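Long-range contacts in oligopeptide-binding protein oppA (Lactococcus lactis, PDB 3DRF), which captures oligopeptides in a large closing cavity as the receptor of the OppABCDF ABC transporter, which takes up peptides longer than three residues: residues Ser477-Gln481 with Arg519-Phe523; Gln298-Leu304 with Ser359-Phe365; Leu91-Thr97 with Phe175-Lys179; Thr75-Phe81 with Met182-Asn187. All blocks are in the same frame, centred on the assembly; numbering follows the deposited sequence. Where two conformers were deposited one is given.

Interaction 1 (Ser477-Gln481 with Arg519-Phe523); sequences SEPSQ and RKAAF
Arg-519 reaches from helix 516-533 to Glu-478 in the loop 477-481, and its guanidinium holds one carboxylate oxygen with two nitrogens. The side chain leaves CB with CG opposite the backbone N (chi1 -161°) and runs extended from CG to NE past the ring of Phe-523, whose CD2 is 4.1 Å from CG of Arg-519. NE is taken up outside the two segments by the carbonyl of Ile-508. At the tip, NH1 and NH2 of Arg-519 lie 3.0 and 3.1 Å from OE2 of Glu-478. NH2 comes on the syn lone pair, and OE2 sits close to the guanidinium plane; the carboxylate and guanidinium planes are 23° apart. NH2 has a second anion in Asp-509, which also binds the hydroxyl of Ser-480. In the closed form of this Venus-flytrap receptor the loop follows strand 468-474 and leads into helix 482-485, with Gln-481 as its N-cap. Glu-478 also braces its own loop: OE1 accepts from the backbone N of Ser-480 at 3.0 Å, met from above the carboxylate plane. Phe-523, one turn along the helix, lays CE2 over the centre of the Arg-519 guanidinium, 3.7 Å above its plane. The outer end of that ring, CZ of Phe-523, presses on CB of Pro-479 at 3.7 Å, the proline crossing it at about a right angle, and the backbone N of Ser-480 lies at the ring edge.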
loop_
_atom_site.group_PDB
_atom_site.type_symbol
_atom_site.label_atom_id
_atom_site.label_comp_id
_atom_site.label_asym_id
_atom_site.label_seq_id
_atom_site.Cartn_x
_atom_site.Cartn_y
_atom_site.Cartn_z
ATOM N N SER A 477 1.493 8.494 -2.511
ATOM C CA SER A 477 1.703 9.416 -3.628
ATOM C C SER A 477 2.943 10.284 -3.518
ATOM O O SER A 477 2.986 11.313 -4.096
ATOM C CB SER A 477 0.465 10.281 -3.903
ATOM O OG SER A 477 0.098 10.978 -2.755
ATOM N N GLU A 478 3.941 9.862 -2.745
ATOM C CA GLU A 478 5.264 10.504 -2.722
ATOM C C GLU A 478 6.270 9.346 -2.835
ATOM O O GLU A 478 6.072 8.342 -2.205
ATOM C CB GLU A 478 5.399 11.272 -1.394
ATOM C CG GLU A 478 6.454 12.409 -1.420
ATOM C CD GLU A 478 7.901 11.907 -1.356
ATOM O OE1 GLU A 478 8.117 10.862 -0.728
ATOM O OE2 GLU A 478 8.694 12.556 -1.948
ATOM N N PRO A 479 7.320 9.510 -3.604
ATOM C CA PRO A 479 8.118 8.305 -3.970
ATOM C C PRO A 479 9.036 7.621 -2.902
ATOM O O PRO A 479 9.483 6.542 -3.135
ATOM C CB PRO A 479 8.973 8.794 -5.163
ATOM C CG PRO A 479 9.007 10.299 -5.008
ATOM C CD PRO A 479 7.611 10.642 -4.513
ATOM N N SER A 480 9.304 8.299 -1.794
ATOM C CA SER A 480 10.107 7.679 -0.722
ATOM C C SER A 480 9.472 6.352 -0.262
ATOM O O SER A 480 8.297 6.256 -0.080
ATOM C CB SER A 480 10.226 8.654 0.460
ATOM O OG SER A 480 11.103 8.036 1.414
ATOM N N GLN A 481 10.329 5.366 -0.104
ATOM C CA GLN A 481 9.912 4.025 0.327
ATOM C C GLN A 481 10.346 3.668 1.751
ATOM O O GLN A 481 10.381 2.543 2.101
ATOM C CB GLN A 481 10.340 2.950 -0.688
ATOM C CG GLN A 481 9.689 3.287 -2.081
ATOM C CD GLN A 481 9.909 2.171 -3.094
ATOM O OE1 GLN A 481 10.847 1.386 -3.009
ATOM N NE2 GLN A 481 9.043 2.122 -4.066
ATOM N N ARG A 519 18.785 14.486 -4.916
ATOM C CA ARG A 519 17.739 13.499 -4.652
ATOM C C ARG A 519 17.556 12.536 -5.816
ATOM O O ARG A 519 17.415 11.385 -5.567
ATOM C CB ARG A 519 16.442 14.224 -4.283
ATOM C CG ARG A 519 15.523 13.249 -3.554
ATOM C CD ARG A 519 14.216 13.978 -3.115
ATOM N NE ARG A 519 13.467 13.081 -2.170
ATOM C CZ ARG A 519 12.161 12.872 -2.192
ATOM N NH1 ARG A 519 11.381 13.485 -3.036
ATOM N NH2 ARG A 519 11.665 12.039 -1.302
ATOM N N LYS A 520 17.667 13.009 -7.045
ATOM C CA LYS A 520 17.615 12.088 -8.186
ATOM C C LYS A 520 18.738 11.043 -8.142
ATOM O O LYS A 520 18.484 9.903 -8.316
ATOM C CB LYS A 520 17.700 12.887 -9.502
ATOM C CG LYS A 520 17.475 12.025 -10.773
ATOM C CD LYS A 520 17.693 12.934 -12.038
ATOM C CE LYS A 520 17.376 12.206 -13.393
ATOM N NZ LYS A 520 15.964 12.357 -13.678
ATOM N N ALA A 521 19.963 11.472 -7.885
ATOM C CA ALA A 521 21.096 10.532 -7.754
ATOM C C ALA A 521 20.928 9.569 -6.570
ATOM O O ALA A 521 21.298 8.433 -6.688
ATOM C CB ALA A 521 22.446 11.310 -7.678
ATOM N N ALA A 522 20.364 10.056 -5.478
ATOM C CA ALA A 522 20.069 9.179 -4.358
ATOM C C ALA A 522 19.015 8.133 -4.722
ATOM O O ALA A 522 19.172 7.017 -4.403
ATOM C CB ALA A 522 19.621 10.049 -3.196
ATOM N N PHE A 523 17.988 8.529 -5.450
ATOM C CA PHE A 523 16.972 7.575 -5.933
ATOM C C PHE A 523 17.584 6.542 -6.891
ATOM O O PHE A 523 17.239 5.422 -6.825
ATOM C CB PHE A 523 15.776 8.299 -6.608
ATOM C CG PHE A 523 14.596 8.538 -5.670
ATOM C CD1 PHE A 523 13.841 7.499 -5.153
ATOM C CD2 PHE A 523 14.250 9.826 -5.309
ATOM C CE1 PHE A 523 12.772 7.720 -4.307
ATOM C CE2 PHE A 523 13.145 10.070 -4.472
ATOM C CZ PHE A 523 12.428 9.007 -3.964
#

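Interaction 2 (Gln298-Leu304 with Ser359-Phe365); sequences QAMYISL and SLIPPIF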
loop_
_atom_site.group_PDB
_atom_site.type_symbol
_atom_site.label_atom_id
_atom_site.label_comp_id
_atom_site.label_asym_id
_atom_site.label_seq_id
_atom_site.Cartn_x
_atom_site.Cartn_y
_atom_site.Cartn_z
ATOM N N GLN A 298 -2.119 5.827 -15.105
ATOM C CA GLN A 298 -0.882 5.214 -14.570
ATOM C C GLN A 298 -1.106 4.819 -13.135
ATOM O O GLN A 298 -1.534 5.597 -12.362
ATOM C CB GLN A 298 0.281 6.186 -14.604
ATOM C CG GLN A 298 0.677 6.664 -15.980
ATOM C CD GLN A 298 1.958 7.497 -15.921
ATOM O OE1 GLN A 298 1.954 8.548 -15.405
ATOM N NE2 GLN A 298 3.036 6.933 -16.380
ATOM N N ALA A 299 -0.898 3.560 -12.832
ATOM C CA ALA A 299 -1.136 3.054 -11.470
ATOM C C ALA A 299 0.041 3.519 -10.555
ATOM O O ALA A 299 1.183 3.440 -10.895
ATOM C CB ALA A 299 -1.309 1.566 -11.451
ATOM N N MET A 300 -0.315 3.977 -9.398
ATOM C CA MET A 300 0.728 4.276 -8.432
ATOM C C MET A 300 0.941 2.941 -7.691
ATOM O O MET A 300 0.289 2.660 -6.722
ATOM C CB MET A 300 0.255 5.365 -7.500
ATOM C CG MET A 300 1.412 6.225 -7.050
ATOM S SD MET A 300 0.791 7.907 -6.861
ATOM C CE MET A 300 -0.477 7.461 -5.817
ATOM N N TYR A 301 1.739 2.080 -8.334
ATOM C CA TYR A 301 1.750 0.617 -8.034
ATOM C C TYR A 301 3.105 0.002 -8.297
ATOM O O TYR A 301 3.784 0.360 -9.218
ATOM C CB TYR A 301 0.703 -0.071 -8.952
ATOM C CG TYR A 301 0.612 -1.613 -8.907
ATOM C CD1 TYR A 301 -0.298 -2.242 -8.110
ATOM C CD2 TYR A 301 1.438 -2.399 -9.697
ATOM C CE1 TYR A 301 -0.413 -3.647 -8.142
ATOM C CE2 TYR A 301 1.348 -3.748 -9.710
ATOM C CZ TYR A 301 0.423 -4.356 -8.930
ATOM O OH TYR A 301 0.297 -5.715 -8.944
ATOM N N ILE A 302 3.405 -1.007 -7.480
ATOM C CA ILE A 302 4.519 -1.917 -7.751
ATOM C C ILE A 302 4.125 -3.268 -7.228
ATOM O O ILE A 302 3.538 -3.419 -6.156
ATOM C CB ILE A 302 5.862 -1.431 -7.068
ATOM C CG1 ILE A 302 7.089 -2.294 -7.415
ATOM C CG2 ILE A 302 5.780 -1.355 -5.515
ATOM C CD1 ILE A 302 7.447 -2.229 -8.840
ATOM N N SER A 303 4.459 -4.279 -8.012
ATOM C CA SER A 303 4.529 -5.668 -7.514
ATOM C C SER A 303 5.995 -6.136 -7.452
ATOM O O SER A 303 6.784 -5.709 -8.200
ATOM C CB SER A 303 3.650 -6.653 -8.284
ATOM O OG SER A 303 4.103 -6.733 -9.651
ATOM N N LEU A 304 6.248 -7.044 -6.528
ATOM C CA LEU A 304 7.603 -7.474 -6.220
ATOM C C LEU A 304 7.592 -8.812 -5.531
ATOM O O LEU A 304 6.681 -9.190 -4.903
ATOM C CB LEU A 304 8.369 -6.410 -5.382
ATOM C CG LEU A 304 7.913 -6.299 -3.928
ATOM C CD1 LEU A 304 8.947 -5.406 -3.221
ATOM C CD2 LEU A 304 6.468 -5.683 -3.786
ATOM N N SER A 359 12.897 -1.646 -11.697
ATOM C CA SER A 359 13.201 -1.120 -10.341
ATOM C C SER A 359 11.908 -0.973 -9.533
ATOM O O SER A 359 10.873 -1.258 -9.995
ATOM C CB SER A 359 13.923 0.231 -10.436
ATOM O OG SER A 359 12.965 1.256 -10.531
ATOM N N LEU A 360 12.065 -0.541 -8.289
ATOM C CA LEU A 360 10.938 -0.352 -7.379
ATOM C C LEU A 360 10.210 0.997 -7.475
ATOM O O LEU A 360 9.207 1.173 -6.898
ATOM C CB LEU A 360 11.397 -0.579 -5.919
ATOM C CG LEU A 360 11.997 -1.993 -5.637
ATOM C CD1 LEU A 360 12.671 -2.035 -4.243
ATOM C CD2 LEU A 360 10.888 -3.048 -5.780
ATOM N N ILE A 361 10.738 1.893 -8.269
ATOM C CA ILE A 361 10.127 3.238 -8.418
ATOM C C ILE A 361 9.315 3.313 -9.731
ATOM O O ILE A 361 9.885 3.240 -10.787
ATOM C CB ILE A 361 11.190 4.358 -8.404
ATOM C CG1 ILE A 361 12.070 4.312 -7.106
ATOM C CG2 ILE A 361 10.490 5.713 -8.557
ATOM C CD1 ILE A 361 11.288 4.594 -5.777
ATOM N N PRO A 362 8.024 3.483 -9.658
ATOM C CA PRO A 362 7.209 3.350 -10.868
ATOM C C PRO A 362 7.177 4.624 -11.747
ATOM O O PRO A 362 7.505 5.648 -11.296
ATOM C CB PRO A 362 5.800 3.024 -10.334
ATOM C CG PRO A 362 5.748 3.690 -9.029
ATOM C CD PRO A 362 7.177 3.519 -8.448
ATOM N N PRO A 363 6.728 4.465 -12.976
ATOM C CA PRO A 363 6.752 5.556 -13.986
ATOM C C PRO A 363 5.983 6.796 -13.614
ATOM O O PRO A 363 6.357 7.831 -14.023
ATOM C CB PRO A 363 6.091 4.901 -15.235
ATOM C CG PRO A 363 6.400 3.434 -15.128
ATOM C CD PRO A 363 6.430 3.134 -13.597
ATOM N N ILE A 364 4.926 6.670 -12.835
ATOM C CA ILE A 364 4.201 7.867 -12.384
ATOM C C ILE A 364 5.125 8.912 -11.711
ATOM O O ILE A 364 4.915 10.067 -11.823
ATOM C CB ILE A 364 2.989 7.501 -11.487
ATOM C CG1 ILE A 364 2.114 8.761 -11.264
ATOM C CG2 ILE A 364 3.435 6.823 -10.172
ATOM C CD1 ILE A 364 0.785 8.464 -10.827
ATOM N N PHE A 365 6.175 8.442 -11.036
ATOM C CA PHE A 365 7.196 9.298 -10.420
ATOM C C PHE A 365 8.350 9.564 -11.403
ATOM O O PHE A 365 9.430 9.176 -11.238
ATOM C CB PHE A 365 7.710 8.686 -9.104
ATOM C CG PHE A 365 6.622 8.398 -8.097
ATOM C CD1 PHE A 365 5.729 9.373 -7.708
ATOM C CD2 PHE A 365 6.539 7.163 -7.511
ATOM C CE1 PHE A 365 4.750 9.125 -6.824
ATOM C CE2 PHE A 365 5.531 6.901 -6.540
ATOM C CZ PHE A 365 4.641 7.891 -6.220
HETATM O O HOH W 1 5.326 8.977 -16.372
HETATM O O HOH W 2 3.964 10.786 -14.414
HETATM O O HOH W 3 3.084 4.216 -12.487
#
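Phe-365 offers its ring obliquely to Met-300, a Met-aromatic contact in which the sulfur SD of Met-300 stands 4.9 Å from the ring centroid of Phe-365 and 54° off its normal. One face of the ring is covered from within its own segment by CG2 of Ile-364, 4.0 Å above the centre. At the ring's outer end, CG of Met-300 approaches CZ of Phe-365 to 3.7 Å, and the two side chains cross at about a right angle. The segments join strand 292-307 of the mixed sheet to the loop that follows strand 354-356, and Met-300 is the centre of an inverse gamma turn. With CG1 of Ile-364 opposite the backbone N (chi1 -169°), CG2 is turned to both CG of Met-300 and the ring. Farther along, CB of Pro-362 makes van der Waals contact at 3.5 Å with the carbonyl O of Tyr-301, whose hydroxyl binds the bound peptide's backbone, and apolar CD2 of Leu-360 meets CD1 of Leu-304 at 4.0 Å. No direct hydrogen bond links the segments; three waters do so at the polar end. The amide of Gln-298 uses two of them, one bridging NE2 to the carbonyl of Pro-363 and one bridging OE1 to that of Ile-364. The third water donates to O of Ala-299 at 2.6 Å and accepts from N of Ile-364 at 3.1 Å.

Interaction 3 (Leu91-Thr97 with Phe175-Lys179); sequences LDKESKT and FKEMK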
loop_
_atom_site.group_PDB
_atom_site.type_symbol
_atom_site.label_atom_id
_atom_site.label_comp_id
_atom_site.label_asym_id
_atom_site.label_seq_id
_atom_site.Cartn_x
_atom_site.Cartn_y
_atom_site.Cartn_z
ATOM N N LEU A 91 3.998 24.616 6.076
ATOM C CA LEU A 91 5.348 24.256 6.507
ATOM C C LEU A 91 6.151 25.477 6.885
ATOM O O LEU A 91 6.136 26.429 6.183
ATOM C CB LEU A 91 6.070 23.481 5.372
ATOM C CG LEU A 91 5.325 22.255 4.775
ATOM C CD1 LEU A 91 6.188 21.636 3.703
ATOM C CD2 LEU A 91 5.040 21.180 5.892
ATOM N N ASP A 92 6.853 25.425 7.985
ATOM C CA ASP A 92 7.849 26.436 8.367
ATOM C C ASP A 92 9.192 25.749 8.513
ATOM O O ASP A 92 9.476 25.102 9.441
ATOM C CB ASP A 92 7.420 27.134 9.668
ATOM C CG ASP A 92 8.411 28.167 10.146
ATOM O OD1 ASP A 92 9.532 28.232 9.723
ATOM O OD2 ASP A 92 7.967 28.917 11.017
ATOM N N LYS A 93 9.971 25.896 7.460
ATOM C CA LYS A 93 11.280 25.220 7.368
ATOM C C LYS A 93 12.351 25.747 8.347
ATOM O O LYS A 93 13.261 25.105 8.639
ATOM C CB LYS A 93 11.815 25.174 5.896
ATOM C CG LYS A 93 12.246 26.568 5.374
ATOM C CD LYS A 93 12.581 26.440 3.871
ATOM C CE LYS A 93 12.930 27.748 3.241
ATOM N NZ LYS A 93 14.168 28.387 3.759
ATOM N N GLU A 94 12.150 26.959 8.821
ATOM C CA GLU A 94 13.103 27.566 9.805
ATOM C C GLU A 94 12.855 27.008 11.212
ATOM O O GLU A 94 13.734 26.588 11.846
ATOM C CB GLU A 94 12.990 29.105 9.777
ATOM C CG GLU A 94 13.077 29.759 8.393
ATOM C CD GLU A 94 14.203 29.323 7.454
ATOM O OE1 GLU A 94 15.209 28.801 7.868
ATOM O OE2 GLU A 94 13.960 29.547 6.286
ATOM N N SER A 95 11.597 27.017 11.625
ATOM C CA SER A 95 11.166 26.425 12.885
ATOM C C SER A 95 11.139 24.881 12.809
ATOM O O SER A 95 11.157 24.248 13.834
ATOM C CB SER A 95 9.750 26.923 13.275
ATOM O OG SER A 95 9.789 28.322 13.548
ATOM N N LYS A 96 11.068 24.333 11.606
ATOM C CA LYS A 96 10.955 22.872 11.325
ATOM C C LYS A 96 9.620 22.310 11.840
ATOM O O LYS A 96 9.592 21.382 12.538
ATOM C CB LYS A 96 12.185 22.108 11.868
ATOM C CG LYS A 96 13.516 22.735 11.421
ATOM C CD LYS A 96 14.782 21.898 11.787
ATOM C CE LYS A 96 16.042 22.616 11.334
ATOM N NZ LYS A 96 17.241 21.819 11.775
ATOM N N THR A 97 8.548 22.986 11.444
ATOM C CA THR A 97 7.209 22.596 11.868
ATOM C C THR A 97 6.243 22.481 10.659
ATOM O O THR A 97 6.441 23.006 9.602
ATOM C CB THR A 97 6.613 23.590 12.907
ATOM O OG1 THR A 97 6.488 24.856 12.274
ATOM C CG2 THR A 97 7.536 23.788 14.118
ATOM N N PHE A 175 9.136 18.824 14.049
ATOM C CA PHE A 175 10.060 17.836 13.484
ATOM C C PHE A 175 11.482 18.045 14.006
ATOM O O PHE A 175 11.821 19.095 14.425
ATOM C CB PHE A 175 10.108 17.950 11.923
ATOM C CG PHE A 175 8.721 17.825 11.270
ATOM C CD1 PHE A 175 8.020 16.643 11.385
ATOM C CD2 PHE A 175 8.196 18.868 10.558
ATOM C CE1 PHE A 175 6.746 16.514 10.803
ATOM C CE2 PHE A 175 6.918 18.742 9.962
ATOM C CZ PHE A 175 6.209 17.558 10.131
ATOM N N LYS A 176 12.277 17.000 13.881
ATOM C CA LYS A 176 13.761 17.108 13.987
ATOM C C LYS A 176 14.351 17.807 12.747
ATOM O O LYS A 176 15.181 18.642 12.889
ATOM C CB LYS A 176 14.402 15.728 14.186
ATOM C CG LYS A 176 13.919 14.996 15.468
ATOM C CD LYS A 176 14.548 13.586 15.565
ATOM C CE LYS A 176 13.948 12.902 16.729
ATOM N NZ LYS A 176 14.461 11.534 16.756
ATOM N N GLU A 177 13.928 17.387 11.569
ATOM C CA GLU A 177 14.291 18.019 10.320
ATOM C C GLU A 177 13.111 17.971 9.350
ATOM O O GLU A 177 12.258 17.099 9.367
ATOM C CB GLU A 177 15.497 17.303 9.606
ATOM C CG GLU A 177 16.799 17.166 10.446
ATOM C CD GLU A 177 17.441 18.511 10.776
ATOM O OE1 GLU A 177 17.095 19.517 10.217
ATOM O OE2 GLU A 177 18.311 18.487 11.621
ATOM N N MET A 178 13.149 18.927 8.449
ATOM C CA MET A 178 12.276 18.895 7.278
ATOM C C MET A 178 12.756 17.803 6.331
ATOM O O MET A 178 13.898 17.423 6.351
ATOM C CB MET A 178 12.301 20.242 6.555
ATOM C CG MET A 178 11.910 21.421 7.427
ATOM S SD MET A 178 10.265 21.271 8.266
ATOM C CE MET A 178 9.057 21.698 6.956
ATOM N N LYS A 179 11.823 17.313 5.541
ATOM C CA LYS A 179 12.108 16.314 4.514
ATOM C C LYS A 179 11.578 16.835 3.168
ATOM O O LYS A 179 10.568 17.469 3.146
ATOM C CB LYS A 179 11.449 14.971 4.918
ATOM C CG LYS A 179 11.768 14.480 6.397
ATOM C CD LYS A 179 13.198 13.945 6.480
ATOM C CE LYS A 179 13.531 13.671 7.952
ATOM N NZ LYS A 179 14.909 13.134 8.012
#
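Lys-96 and Phe-175 are joined by a backbone hydrogen bond, N of Phe-175 to O of Lys-96 at 3.0 Å, the donor lying nearly in line with the C=O. It comes just beyond strand 170-174, which pairs with strand 97-102 in a four-stranded antiparallel sheet; the segment 91-97 is the hairpin turn between strands 87-92 and 97-102, closed by a G1 beta bulge in which Lys-96 and Thr-97 both face Asp-92. The Lys-96 side chain, extended beyond CG, runs alongside Glu-177 and points the same way. Its CD passes 3.5 Å from the carbonyl O of Lys-176, and its NZ meets OE1 of Glu-177 at 2.8 Å on the syn side, 30° out of the carboxylate plane. An alanine here has no amine to reach Glu-177, and that carboxylate would probably be left without its mate and freer to turn. Met-178 fills the space beside the hairpin. Bends at chi2 and chi3 fold it so that SD of Met-178 lies 3.5 Å from CA of Lys-96, while CG meets Lys-93 and CE reaches CB of Leu-91 at 3.8 Å. Behind this first shell, Asn-142 holds the loop 175-179 through the carbonyl of Glu-177 and the backbone of Lys-176, and the ring of Phe-175 packs on Ala-98 and Met-182. The turn is fixed from within by Asp-92, an Asx motif: its OD1 accepts from N of Ser-95 at 3.1 Å, met 64° above the carboxylate plane.

Interaction 4 (Thr75-Phe81 with Met182-Asn187); sequences TDSGFKF and MTQSGN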
loop_
_atom_site.group_PDB
_atom_site.type_symbol
_atom_site.label_atom_id
_atom_site.label_comp_id
_atom_site.label_asym_id
_atom_site.label_seq_id
_atom_site.Cartn_x
_atom_site.Cartn_y
_atom_site.Cartn_z
ATOM N N THR A 75 -4.982 18.205 -3.018
ATOM C CA THR A 75 -3.739 18.330 -3.796
ATOM C C THR A 75 -4.040 18.710 -5.221
ATOM O O THR A 75 -5.143 18.632 -5.651
ATOM C CB THR A 75 -2.878 17.016 -3.849
ATOM O OG1 THR A 75 -3.522 16.057 -4.705
ATOM C CG2 THR A 75 -2.657 16.388 -2.435
ATOM N N ASP A 76 -3.003 19.150 -5.900
ATOM C CA ASP A 76 -3.051 19.307 -7.374
ATOM C C ASP A 76 -2.759 17.974 -8.048
ATOM O O ASP A 76 -2.640 16.992 -7.384
ATOM C CB ASP A 76 -2.119 20.423 -7.858
ATOM C CG ASP A 76 -0.631 20.141 -7.608
ATOM O OD1 ASP A 76 -0.248 19.038 -7.388
ATOM O OD2 ASP A 76 0.089 21.117 -7.665
ATOM N N SER A 77 -2.680 17.964 -9.383
ATOM C CA SER A 77 -2.505 16.726 -10.107
ATOM C C SER A 77 -1.093 16.132 -9.971
ATOM O O SER A 77 -0.888 15.029 -10.343
ATOM C CB SER A 77 -2.796 16.930 -11.607
ATOM O OG SER A 77 -1.883 17.864 -12.136
ATOM N N GLY A 78 -0.165 16.900 -9.435
ATOM C CA GLY A 78 1.180 16.415 -9.070
ATOM C C GLY A 78 1.362 16.008 -7.594
ATOM O O GLY A 78 2.434 15.782 -7.109
ATOM N N PHE A 79 0.226 15.942 -6.894
ATOM C CA PHE A 79 0.103 15.459 -5.469
ATOM C C PHE A 79 0.637 16.505 -4.462
ATOM O O PHE A 79 0.799 16.212 -3.292
ATOM C CB PHE A 79 0.750 14.047 -5.251
ATOM C CG PHE A 79 0.277 13.019 -6.257
ATOM C CD1 PHE A 79 -1.048 12.665 -6.291
ATOM C CD2 PHE A 79 1.116 12.493 -7.164
ATOM C CE1 PHE A 79 -1.525 11.738 -7.248
ATOM C CE2 PHE A 79 0.644 11.550 -8.090
ATOM C CZ PHE A 79 -0.674 11.214 -8.123
ATOM N N LYS A 80 0.921 17.666 -4.911
ATOM C CA LYS A 80 1.377 18.741 -4.054
ATOM C C LYS A 80 0.200 19.316 -3.262
ATOM O O LYS A 80 -0.848 19.543 -3.824
ATOM C CB LYS A 80 2.000 19.857 -4.935
ATOM C CG LYS A 80 2.635 20.957 -4.157
ATOM C CD LYS A 80 2.843 22.311 -4.912
ATOM C CE LYS A 80 3.588 22.265 -6.216
ATOM N NZ LYS A 80 3.882 23.604 -6.827
ATOM N N PHE A 81 0.325 19.508 -1.973
ATOM C CA PHE A 81 -0.781 20.066 -1.159
ATOM C C PHE A 81 -1.203 21.439 -1.654
ATOM O O PHE A 81 -0.384 22.254 -1.986
ATOM C CB PHE A 81 -0.369 20.239 0.326
ATOM C CG PHE A 81 -0.026 18.936 1.037
ATOM C CD1 PHE A 81 -0.986 17.969 1.237
ATOM C CD2 PHE A 81 1.246 18.703 1.506
ATOM C CE1 PHE A 81 -0.701 16.797 1.909
ATOM C CE2 PHE A 81 1.566 17.521 2.166
ATOM C CZ PHE A 81 0.612 16.584 2.373
ATOM N N MET A 182 7.793 16.663 2.031
ATOM C CA MET A 182 6.728 17.228 2.889
ATOM C C MET A 182 5.720 18.133 2.183
ATOM O O MET A 182 4.695 18.381 2.691
ATOM C CB MET A 182 7.343 17.955 4.085
ATOM C CG MET A 182 7.806 16.973 5.185
ATOM S SD MET A 182 8.601 17.989 6.472
ATOM C CE MET A 182 8.911 16.740 7.775
ATOM N N THR A 183 6.106 18.604 1.011
ATOM C CA THR A 183 5.200 19.401 0.164
ATOM C C THR A 183 4.135 18.543 -0.571
ATOM O O THR A 183 3.236 19.095 -1.136
ATOM C CB THR A 183 5.990 20.188 -0.893
ATOM O OG1 THR A 183 6.802 19.257 -1.594
ATOM C CG2 THR A 183 6.865 21.289 -0.236
ATOM N N GLN A 184 4.224 17.224 -0.447
ATOM C CA GLN A 184 3.445 16.316 -1.269
ATOM C C GLN A 184 2.679 15.326 -0.385
ATOM O O GLN A 184 3.229 14.767 0.576
ATOM C CB GLN A 184 4.407 15.577 -2.209
ATOM C CG GLN A 184 3.764 14.789 -3.352
ATOM C CD GLN A 184 4.709 14.546 -4.528
ATOM O OE1 GLN A 184 5.531 15.413 -4.853
ATOM N NE2 GLN A 184 4.553 13.391 -5.213
ATOM N N SER A 185 1.417 15.087 -0.713
ATOM C CA SER A 185 0.620 14.117 0.004
ATOM C C SER A 185 1.299 12.739 -0.151
ATOM O O SER A 185 1.896 12.420 -1.162
ATOM C CB SER A 185 -0.821 14.115 -0.528
ATOM O OG SER A 185 -1.598 13.182 0.185
ATOM N N GLY A 186 1.191 11.943 0.907
ATOM C CA GLY A 186 1.785 10.603 0.946
ATOM C C GLY A 186 3.235 10.634 1.414
ATOM O O GLY A 186 3.864 9.631 1.386
ATOM N N ASN A 187 3.737 11.776 1.865
ATOM C CA ASN A 187 5.158 11.845 2.318
ATOM C C ASN A 187 5.542 10.940 3.550
ATOM O O ASN A 187 6.640 10.567 3.697
ATOM C CB ASN A 187 5.553 13.337 2.551
ATOM C CG ASN A 187 4.865 13.967 3.772
ATOM O OD1 ASN A 187 5.169 13.680 4.893
ATOM N ND2 ASN A 187 3.897 14.810 3.506
HETATM O O HOH W 4 2.741 21.865 -0.997
#
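Phe-81 sets its ring against the backbone of 182-187, and this is the dense side of the contact. The N of Ser-185 stands 3.5 Å above one ring face of Phe-81, offset toward the rim, while the carbonyl O of Met-182 and ND2 of Asn-187 come in at the edge. CZ of Phe-81 is 3.4 Å from CA of Ser-185, and CG2 of Thr-75 is unusually close to CB of Ser-185 at 3.5 Å. Two backbone bonds flank the single beta bridge of Lys-80 with Gln-184: N of Ser-185 to O of Phe-79 at 2.9 Å, and N of Phe-81 to O of Thr-183 at 3.1 Å. A glycine in place of Phe-81 would probably open a gap over Ser-185 and strip the Asn-187 amide of its ring neighbour. The looser side is the exposed one, where Lys-80 and Thr-183 lie and a water donates to O of Thr-183. In one of its two conformers the Gln-184 amide reaches the carbonyl of Ser-477, a placement the second leaves less certain. Joining two loops beside the bound peptide, the contact takes its register from main-chain bonds that do not depend on side-chain identity.

From the N terminus, 75-81 opens a loop of about 100 residues, which interaction 4 closes at 182-187; interaction 3, 91-97 with 175-179, closes a shorter loop wholly within it. The two touch where Met-182 packs on Phe-175 and Leu-91, tying the four-stranded antiparallel sheet to the loops beside it. Interaction 2 then closes 298-304 onto 359-365, and interaction 1 closes 477-481 onto helix 516-533; these follow in series and none cross. The loop 477-481 is the junction: Ser-477 bonds to Ser-185 and, in one conformer, Gln-184 of interaction 4, and Gln-481 to Leu-360 of interaction 2, while Phe-79 touches Met-300 directly.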